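Local coordinates for protein Myo-inositol 2-dehydrogenase (Thermotoga maritima, PDB 3EZY) that catalyses the NAD(+)-dependent oxidation of myo-inositol to scyllo-inosose, probably as a step of a myo-inositol degradation pathway, at residues P96-I108 against G306-A318. Residues are numbered along the deposited sequence; the frame is centred on the assembly and turned at random. Where two conformers were deposited one is given.
Sequences PLSLNLADVDRMI and GEDGKMALLLGYA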
ATOM      1  N   PRO A  96      15.897  26.449 -17.849  1.00 26.60           N
ATOM      2  CA  PRO A  96      17.196  25.922 -18.218  1.00 27.26           C
ATOM      3  C   PRO A  96      18.152  27.104 -18.317  1.00 28.74           C
ATOM      4  O   PRO A  96      17.707  28.231 -18.559  1.00 29.06           O
ATOM      5  CB  PRO A  96      16.951  25.381 -19.616  1.00 27.14           C
ATOM      6  CG  PRO A  96      16.030  26.374 -20.184  1.00 27.29           C
ATOM      7  CD  PRO A  96      15.062  26.695 -19.031  1.00 26.52           C
ATOM      8  N   LEU A  97      19.439  26.852 -18.116  1.00 29.10           N
ATOM      9  CA  LEU A  97      20.462  27.884 -18.260  1.00 29.37           C
ATOM     10  C   LEU A  97      20.270  28.630 -19.565  1.00 29.78           C
ATOM     11  O   LEU A  97      20.110  29.844 -19.583  1.00 30.25           O
ATOM     12  CB  LEU A  97      21.836  27.229 -18.264  1.00 29.51           C
ATOM     13  CG  LEU A  97      22.409  26.842 -16.913  1.00 28.57           C
ATOM     14  CD1 LEU A  97      23.879  26.445 -17.123  1.00 25.95           C
ATOM     15  CD2 LEU A  97      22.286  28.014 -15.948  1.00 26.49           C
ATOM     16  N   SER A  98      20.317  27.895 -20.662  1.00 29.57           N
ATOM     17  CA  SER A  98      20.007  28.428 -21.978  1.00 29.84           C
ATOM     18  C   SER A  98      19.716  27.234 -22.877  1.00 29.75           C
ATOM     19  O   SER A  98      20.070  26.093 -22.544  1.00 30.15           O
ATOM     20  CB  SER A  98      21.197  29.233 -22.551  1.00 30.38           C
ATOM     21  OG  SER A  98      20.837  29.722 -23.838  1.00 31.03           O
ATOM     22  N   LEU A  99      19.052  27.469 -24.002  1.00 29.23           N
ATOM     23  CA  LEU A  99      18.881  26.415 -24.979  1.00 28.90           C
ATOM     24  C   LEU A  99      20.019  26.425 -25.975  1.00 29.51           C
ATOM     25  O   LEU A  99      20.041  25.603 -26.859  1.00 29.03           O
ATOM     26  CB  LEU A  99      17.554  26.543 -25.738  1.00 28.68           C
ATOM     27  CG  LEU A  99      16.359  26.660 -24.783  1.00 27.51           C
ATOM     28  CD1 LEU A  99      15.030  27.027 -25.486  1.00 27.70           C
ATOM     29  CD2 LEU A  99      16.238  25.467 -23.888  1.00 25.92           C
ATOM     30  N   ASN A 100      20.962  27.354 -25.817  1.00 29.74           N
ATOM     31  CA  ASN A 100      22.056  27.512 -26.772  1.00 30.43           C
ATOM     32  C   ASN A 100      23.379  27.099 -26.149  1.00 29.71           C
ATOM     33  O   ASN A 100      23.886  27.730 -25.225  1.00 29.35           O
ATOM     34  CB  ASN A 100      22.117  28.964 -27.232  1.00 30.77           C
ATOM     35  CG  ASN A 100      23.188  29.191 -28.262  1.00 34.10           C
ATOM     36  OD1 ASN A 100      24.371  29.255 -27.937  1.00 35.13           O
ATOM     37  ND2 ASN A 100      22.778  29.291 -29.527  1.00 35.04           N
ATOM     38  N   LEU A 101      23.957  26.027 -26.648  1.00 30.30           N
ATOM     39  CA  LEU A 101      25.162  25.493 -26.036  1.00 31.09           C
ATOM     40  C   LEU A 101      26.301  26.488 -25.916  1.00 31.04           C
ATOM     41  O   LEU A 101      27.059  26.430 -24.967  1.00 31.42           O
ATOM     42  CB  LEU A 101      25.656  24.295 -26.825  1.00 32.31           C
ATOM     43  CG  LEU A 101      26.911  23.733 -26.173  1.00 35.42           C
ATOM     44  CD1 LEU A 101      26.501  23.187 -24.809  1.00 37.20           C
ATOM     45  CD2 LEU A 101      27.556  22.631 -27.055  1.00 39.26           C
ATOM     46  N   ALA A 102      26.448  27.377 -26.895  1.00 31.54           N
ATOM     47  CA  ALA A 102      27.564  28.326 -26.880  1.00 32.06           C
ATOM     48  C   ALA A 102      27.314  29.304 -25.747  1.00 31.20           C
ATOM     49  O   ALA A 102      28.191  29.587 -24.975  1.00 31.53           O
ATOM     50  CB  ALA A 102      27.683  29.050 -28.236  1.00 32.17           C
ATOM     51  N   ASP A 103      26.087  29.778 -25.612  1.00 31.19           N
ATOM     52  CA  ASP A 103      25.744  30.598 -24.439  1.00 30.98           C
ATOM     53  C   ASP A 103      26.056  29.939 -23.098  1.00 29.84           C
ATOM     54  O   ASP A 103      26.541  30.583 -22.165  1.00 29.84           O
ATOM     55  CB  ASP A 103      24.280  31.027 -24.492  1.00 31.11           C
ATOM     56  CG  ASP A 103      24.040  32.117 -25.524  1.00 33.45           C
ATOM     57  OD1 ASP A 103      25.019  32.797 -25.899  1.00 37.11           O
ATOM     58  OD2 ASP A 103      22.888  32.303 -25.962  1.00 35.63           O
ATOM     59  N   VAL A 104      25.772  28.650 -22.973  1.00 28.54           N
ATOM     60  CA  VAL A 104      26.084  27.984 -21.716  1.00 26.98           C
ATOM     61  C   VAL A 104      27.589  27.971 -21.486  1.00 26.46           C
ATOM     62  O   VAL A 104      28.044  28.131 -20.359  1.00 25.48           O
ATOM     63  CB  VAL A 104      25.521  26.518 -21.692  1.00 27.20           C
ATOM     64  CG1 VAL A 104      25.990  25.794 -20.453  1.00 25.93           C
ATOM     65  CG2 VAL A 104      23.997  26.567 -21.761  1.00 24.68           C
ATOM     66  N   ASP A 105      28.375  27.756 -22.545  1.00 26.52           N
ATOM     67  CA  ASP A 105      29.855  27.750 -22.381  1.00 27.77           C
ATOM     68  C   ASP A 105      30.332  29.136 -21.939  1.00 27.04           C
ATOM     69  O   ASP A 105      31.176  29.277 -21.067  1.00 27.38           O
ATOM     70  CB  ASP A 105      30.578  27.274 -23.672  1.00 28.11           C
ATOM     71  CG  ASP A 105      30.533  25.731 -23.849  1.00 31.79           C
ATOM     72  OD1 ASP A 105      30.542  24.993 -22.821  1.00 34.13           O
ATOM     73  OD2 ASP A 105      30.471  25.249 -25.017  1.00 34.24           O
ATOM     74  N   ARG A 106      29.760  30.177 -22.510  1.00 27.35           N
ATOM     75  CA  ARG A 106      30.129  31.540 -22.104  0.50 28.30           C
ATOM     76  C   ARG A 106      29.759  31.870 -20.662  1.00 28.00           C
ATOM     77  O   ARG A 106      30.546  32.487 -19.919  1.00 28.66           O
ATOM     78  CB  ARG A 106      29.513  32.574 -23.034  0.50 28.54           C
ATOM     79  CG  ARG A 106      30.498  33.156 -24.034  0.50 31.93           C
ATOM     80  CD  ARG A 106      30.282  34.654 -24.192  0.50 36.04           C
ATOM     81  NE  ARG A 106      31.134  35.431 -23.293  0.50 38.50           N
ATOM     82  CZ  ARG A 106      31.041  36.751 -23.157  0.50 39.44           C
ATOM     83  NH1 ARG A 106      30.135  37.418 -23.862  0.50 38.32           N
ATOM     84  NH2 ARG A 106      31.848  37.403 -22.324  0.50 39.94           N
ATOM     85  N   MET A 107      28.551  31.460 -20.254  1.00 27.87           N
ATOM     86  CA  MET A 107      28.063  31.648 -18.869  1.00 25.75           C
ATOM     87  C   MET A 107      29.030  31.009 -17.856  1.00 25.92           C
ATOM     88  O   MET A 107      29.457  31.623 -16.870  1.00 25.73           O
ATOM     89  CB  MET A 107      26.636  31.038 -18.758  1.00 25.28           C
ATOM     90  CG  MET A 107      25.538  31.772 -19.588  1.00 25.33           C
ATOM     91  SD  MET A 107      23.969  30.857 -19.916  1.00 17.53           S
ATOM     92  CE  MET A 107      23.209  31.102 -18.320  1.00 19.95           C
ATOM     93  N   ILE A 108      29.379  29.752 -18.093  1.00 25.99           N
ATOM     94  CA  ILE A 108      30.350  29.050 -17.269  1.00 25.73           C
ATOM     95  C   ILE A 108      31.739  29.717 -17.288  1.00 27.60           C
ATOM     96  O   ILE A 108      32.323  29.951 -16.243  1.00 27.66           O
ATOM     97  CB  ILE A 108      30.480  27.590 -17.746  1.00 26.57           C
ATOM     98  CG1 ILE A 108      29.197  26.790 -17.438  1.00 23.71           C
ATOM     99  CG2 ILE A 108      31.722  26.935 -17.156  1.00 26.02           C
ATOM    100  CD1 ILE A 108      29.094  25.458 -18.216  1.00 23.47           C
ATOM    101  N   GLY A 306      27.175  24.835 -13.160  1.00 23.74           N
ATOM    102  CA  GLY A 306      26.871  25.198 -14.524  1.00 23.52           C
ATOM    103  C   GLY A 306      27.060  24.024 -15.442  1.00 23.07           C
ATOM    104  O   GLY A 306      26.317  23.822 -16.405  1.00 22.93           O
ATOM    105  N   GLU A 307      28.085  23.254 -15.137  1.00 23.73           N
ATOM    106  CA  GLU A 307      28.395  22.033 -15.851  1.00 25.31           C
ATOM    107  C   GLU A 307      27.232  21.009 -15.812  1.00 24.73           C
ATOM    108  O   GLU A 307      26.966  20.346 -16.809  1.00 24.84           O
ATOM    109  CB  GLU A 307      29.694  21.442 -15.275  1.00 26.25           C
ATOM    110  CG  GLU A 307      30.967  22.259 -15.644  1.00 32.78           C
ATOM    111  CD  GLU A 307      31.243  23.553 -14.766  1.00 40.09           C
ATOM    112  OE1 GLU A 307      32.256  24.220 -15.082  1.00 43.36           O
ATOM    113  OE2 GLU A 307      30.517  23.911 -13.780  1.00 38.32           O
ATOM    114  N   ASP A 308      26.520  20.912 -14.681  1.00 24.30           N
ATOM    115  CA  ASP A 308      25.293  20.094 -14.610  1.00 23.28           C
ATOM    116  C   ASP A 308      24.255  20.596 -15.621  1.00 23.26           C
ATOM    117  O   ASP A 308      23.663  19.807 -16.328  1.00 22.60           O
ATOM    118  CB  ASP A 308      24.689  20.109 -13.178  1.00 23.74           C
ATOM    119  CG  ASP A 308      25.550  19.351 -12.151  1.00 24.53           C
ATOM    120  OD1 ASP A 308      26.056  18.264 -12.456  1.00 25.43           O
ATOM    121  OD2 ASP A 308      25.680  19.815 -11.006  1.00 26.24           O
ATOM    122  N   GLY A 309      24.047  21.916 -15.678  1.00 23.16           N
ATOM    123  CA  GLY A 309      23.188  22.546 -16.682  1.00 23.75           C
ATOM    124  C   GLY A 309      23.643  22.172 -18.095  1.00 23.23           C
ATOM    125  O   GLY A 309      22.836  21.798 -18.935  1.00 23.58           O
ATOM    126  N   LYS A 310      24.937  22.260 -18.364  1.00 23.41           N
ATOM    127  CA  LYS A 310      25.450  21.900 -19.692  1.00 23.54           C
ATOM    128  C   LYS A 310      25.187  20.429 -20.101  1.00 23.14           C
ATOM    129  O   LYS A 310      24.757  20.131 -21.233  1.00 23.64           O
ATOM    130  CB  LYS A 310      26.960  22.178 -19.758  1.00 22.82           C
ATOM    131  CG  LYS A 310      27.537  22.033 -21.153  1.00 25.48           C
ATOM    132  CD  LYS A 310      28.993  22.491 -21.169  1.00 27.36           C
ATOM    133  CE  LYS A 310      29.709  22.114 -22.467  1.00 31.19           C
ATOM    134  NZ  LYS A 310      31.182  22.407 -22.289  1.00 30.34           N
ATOM    135  N   MET A 311      25.478  19.502 -19.201  1.00 23.41           N
ATOM    136  CA  MET A 311      25.297  18.074 -19.520  1.00 23.84           C
ATOM    137  C   MET A 311      23.835  17.723 -19.826  1.00 23.49           C
ATOM    138  O   MET A 311      23.526  16.980 -20.770  1.00 24.23           O
ATOM    139  CB  MET A 311      25.814  17.208 -18.377  1.00 23.93           C
ATOM    140  CG  MET A 311      27.342  17.340 -18.121  1.00 28.68           C
ATOM    141  SD  MET A 311      28.352  16.816 -19.575  1.00 35.35           S
ATOM    142  CE  MET A 311      27.319  15.444 -20.254  1.00 20.87           C
ATOM    143  N   ALA A 312      22.926  18.251 -19.033  1.00 23.48           N
ATOM    144  CA  ALA A 312      21.495  18.015 -19.289  1.00 22.90           C
ATOM    145  C   ALA A 312      21.095  18.541 -20.671  1.00 22.39           C
ATOM    146  O   ALA A 312      20.311  17.921 -21.367  1.00 23.79           O
ATOM    147  CB  ALA A 312      20.671  18.678 -18.229  1.00 20.78           C
ATOM    148  N   LEU A 313      21.608  19.707 -21.047  1.00 22.80           N
ATOM    149  CA  LEU A 313      21.318  20.270 -22.374  1.00 23.07           C
ATOM    150  C   LEU A 313      21.893  19.391 -23.485  1.00 22.44           C
ATOM    151  O   LEU A 313      21.240  19.171 -24.487  1.00 21.92           O
ATOM    152  CB  LEU A 313      21.883  21.688 -22.522  1.00 22.80           C
ATOM    153  CG  LEU A 313      21.696  22.369 -23.891  1.00 24.15           C
ATOM    154  CD1 LEU A 313      20.210  22.480 -24.250  1.00 25.74           C
ATOM    155  CD2 LEU A 313      22.345  23.807 -23.908  1.00 24.21           C
ATOM    156  N   LEU A 314      23.111  18.910 -23.305  1.00 22.94           N
ATOM    157  CA  LEU A 314      23.713  18.037 -24.317  1.00 23.52           C
ATOM    158  C   LEU A 314      22.893  16.757 -24.478  1.00 23.32           C
ATOM    159  O   LEU A 314      22.684  16.302 -25.587  1.00 25.24           O
ATOM    160  CB  LEU A 314      25.165  17.715 -23.976  1.00 23.22           C
ATOM    161  CG  LEU A 314      26.187  18.862 -24.214  1.00 27.19           C
ATOM    162  CD1 LEU A 314      27.459  18.639 -23.430  1.00 27.59           C
ATOM    163  CD2 LEU A 314      26.526  18.978 -25.700  1.00 29.19           C
ATOM    164  N   LEU A 315      22.415  16.183 -23.377  1.00 22.46           N
ATOM    165  CA  LEU A 315      21.602  14.964 -23.471  1.00 21.22           C
ATOM    166  C   LEU A 315      20.315  15.283 -24.237  1.00 21.02           C
ATOM    167  O   LEU A 315      19.813  14.459 -25.004  1.00 21.10           O
ATOM    168  CB  LEU A 315      21.330  14.416 -22.071  1.00 20.01           C
ATOM    169  CG  LEU A 315      22.573  13.740 -21.477  1.00 20.95           C
ATOM    170  CD1 LEU A 315      22.464  13.582 -19.942  1.00 18.68           C
ATOM    171  CD2 LEU A 315      22.736  12.378 -22.158  1.00 20.82           C
ATOM    172  N   GLY A 316      19.773  16.478 -24.011  1.00 20.58           N
ATOM    173  CA  GLY A 316      18.597  16.912 -24.759  1.00 20.60           C
ATOM    174  C   GLY A 316      18.862  16.989 -26.274  1.00 21.93           C
ATOM    175  O   GLY A 316      18.049  16.553 -27.073  1.00 20.99           O
ATOM    176  N   TYR A 317      19.986  17.586 -26.666  1.00 22.28           N
ATOM    177  CA  TYR A 317      20.333  17.656 -28.068  1.00 23.25           C
ATOM    178  C   TYR A 317      20.555  16.273 -28.683  1.00 22.89           C
ATOM    179  O   TYR A 317      20.137  16.029 -29.837  1.00 23.00           O
ATOM    180  CB  TYR A 317      21.525  18.600 -28.269  1.00 24.62           C
ATOM    181  CG  TYR A 317      21.029  20.033 -28.384  1.00 27.70           C
ATOM    182  CD1 TYR A 317      20.086  20.372 -29.346  1.00 34.76           C
ATOM    183  CD2 TYR A 317      21.443  21.010 -27.519  1.00 32.17           C
ATOM    184  CE1 TYR A 317      19.584  21.675 -29.444  1.00 37.57           C
ATOM    185  CE2 TYR A 317      20.977  22.315 -27.619  1.00 32.52           C
ATOM    186  CZ  TYR A 317      20.045  22.642 -28.571  1.00 36.98           C
ATOM    187  OH  TYR A 317      19.547  23.945 -28.690  1.00 39.32           O
ATOM    188  N   ALA A 318      21.210  15.378 -27.941  1.00 21.87           N
ATOM    189  CA  ALA A 318      21.367  13.977 -28.408  1.00 22.43           C
ATOM    190  C   ALA A 318      20.024  13.288 -28.630  1.00 22.22           C
ATOM    191  O   ALA A 318      19.837  12.581 -29.624  1.00 23.44           O
ATOM    192  CB  ALA A 318      22.242  13.149 -27.409  1.00 21.29           C
TER
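K310 lays its extended chain over helix 101-108, a knob in the hole formed by L101, V104, D105 and I108. Its CB lies 3.8 Å from V104 CG1, its CG packs against L101 CD1, and NZ ends 2.7 Å from D105 OD1 in a salt bridge that meets the carboxylate on its syn side, 15° out of plane. With CG anti to the backbone N (chi1 -171°) and the chain extended beyond it, NZ reaches D105. Shortened to alanine, this residue would probably leave D105 without its cationic mate and a gap between L101 and I108. At the next turn L313 reaches the loop before the helix, its CD2 3.5 Å from S98 O and 3.9 Å from V104 CG2. The two helices run antiparallel at 169°, and the pairing joins the Rossmann domain of this Gfo/Idh/MocA enzyme, just past the cis-peptide at P96, to a helix from late in the chain. Two glycines let the backbones close in: L97 CD1 sits 4.0 Å from G309 CA, and I108 CD1 is 3.7 Å from G306 O; a CB on G309 would run into L97 CD1, and one on G306 into I108 CG1. Farther along, Y317 OH donates to L99 O at 2.5 Å, nearly in line with the carbonyl, and L99 O lies at the ring edge, in the plane of the ring. The following residue, N100, is the N-cap of helix 101-108: its OD1 accepts from D103 N, and weakly from A102 N.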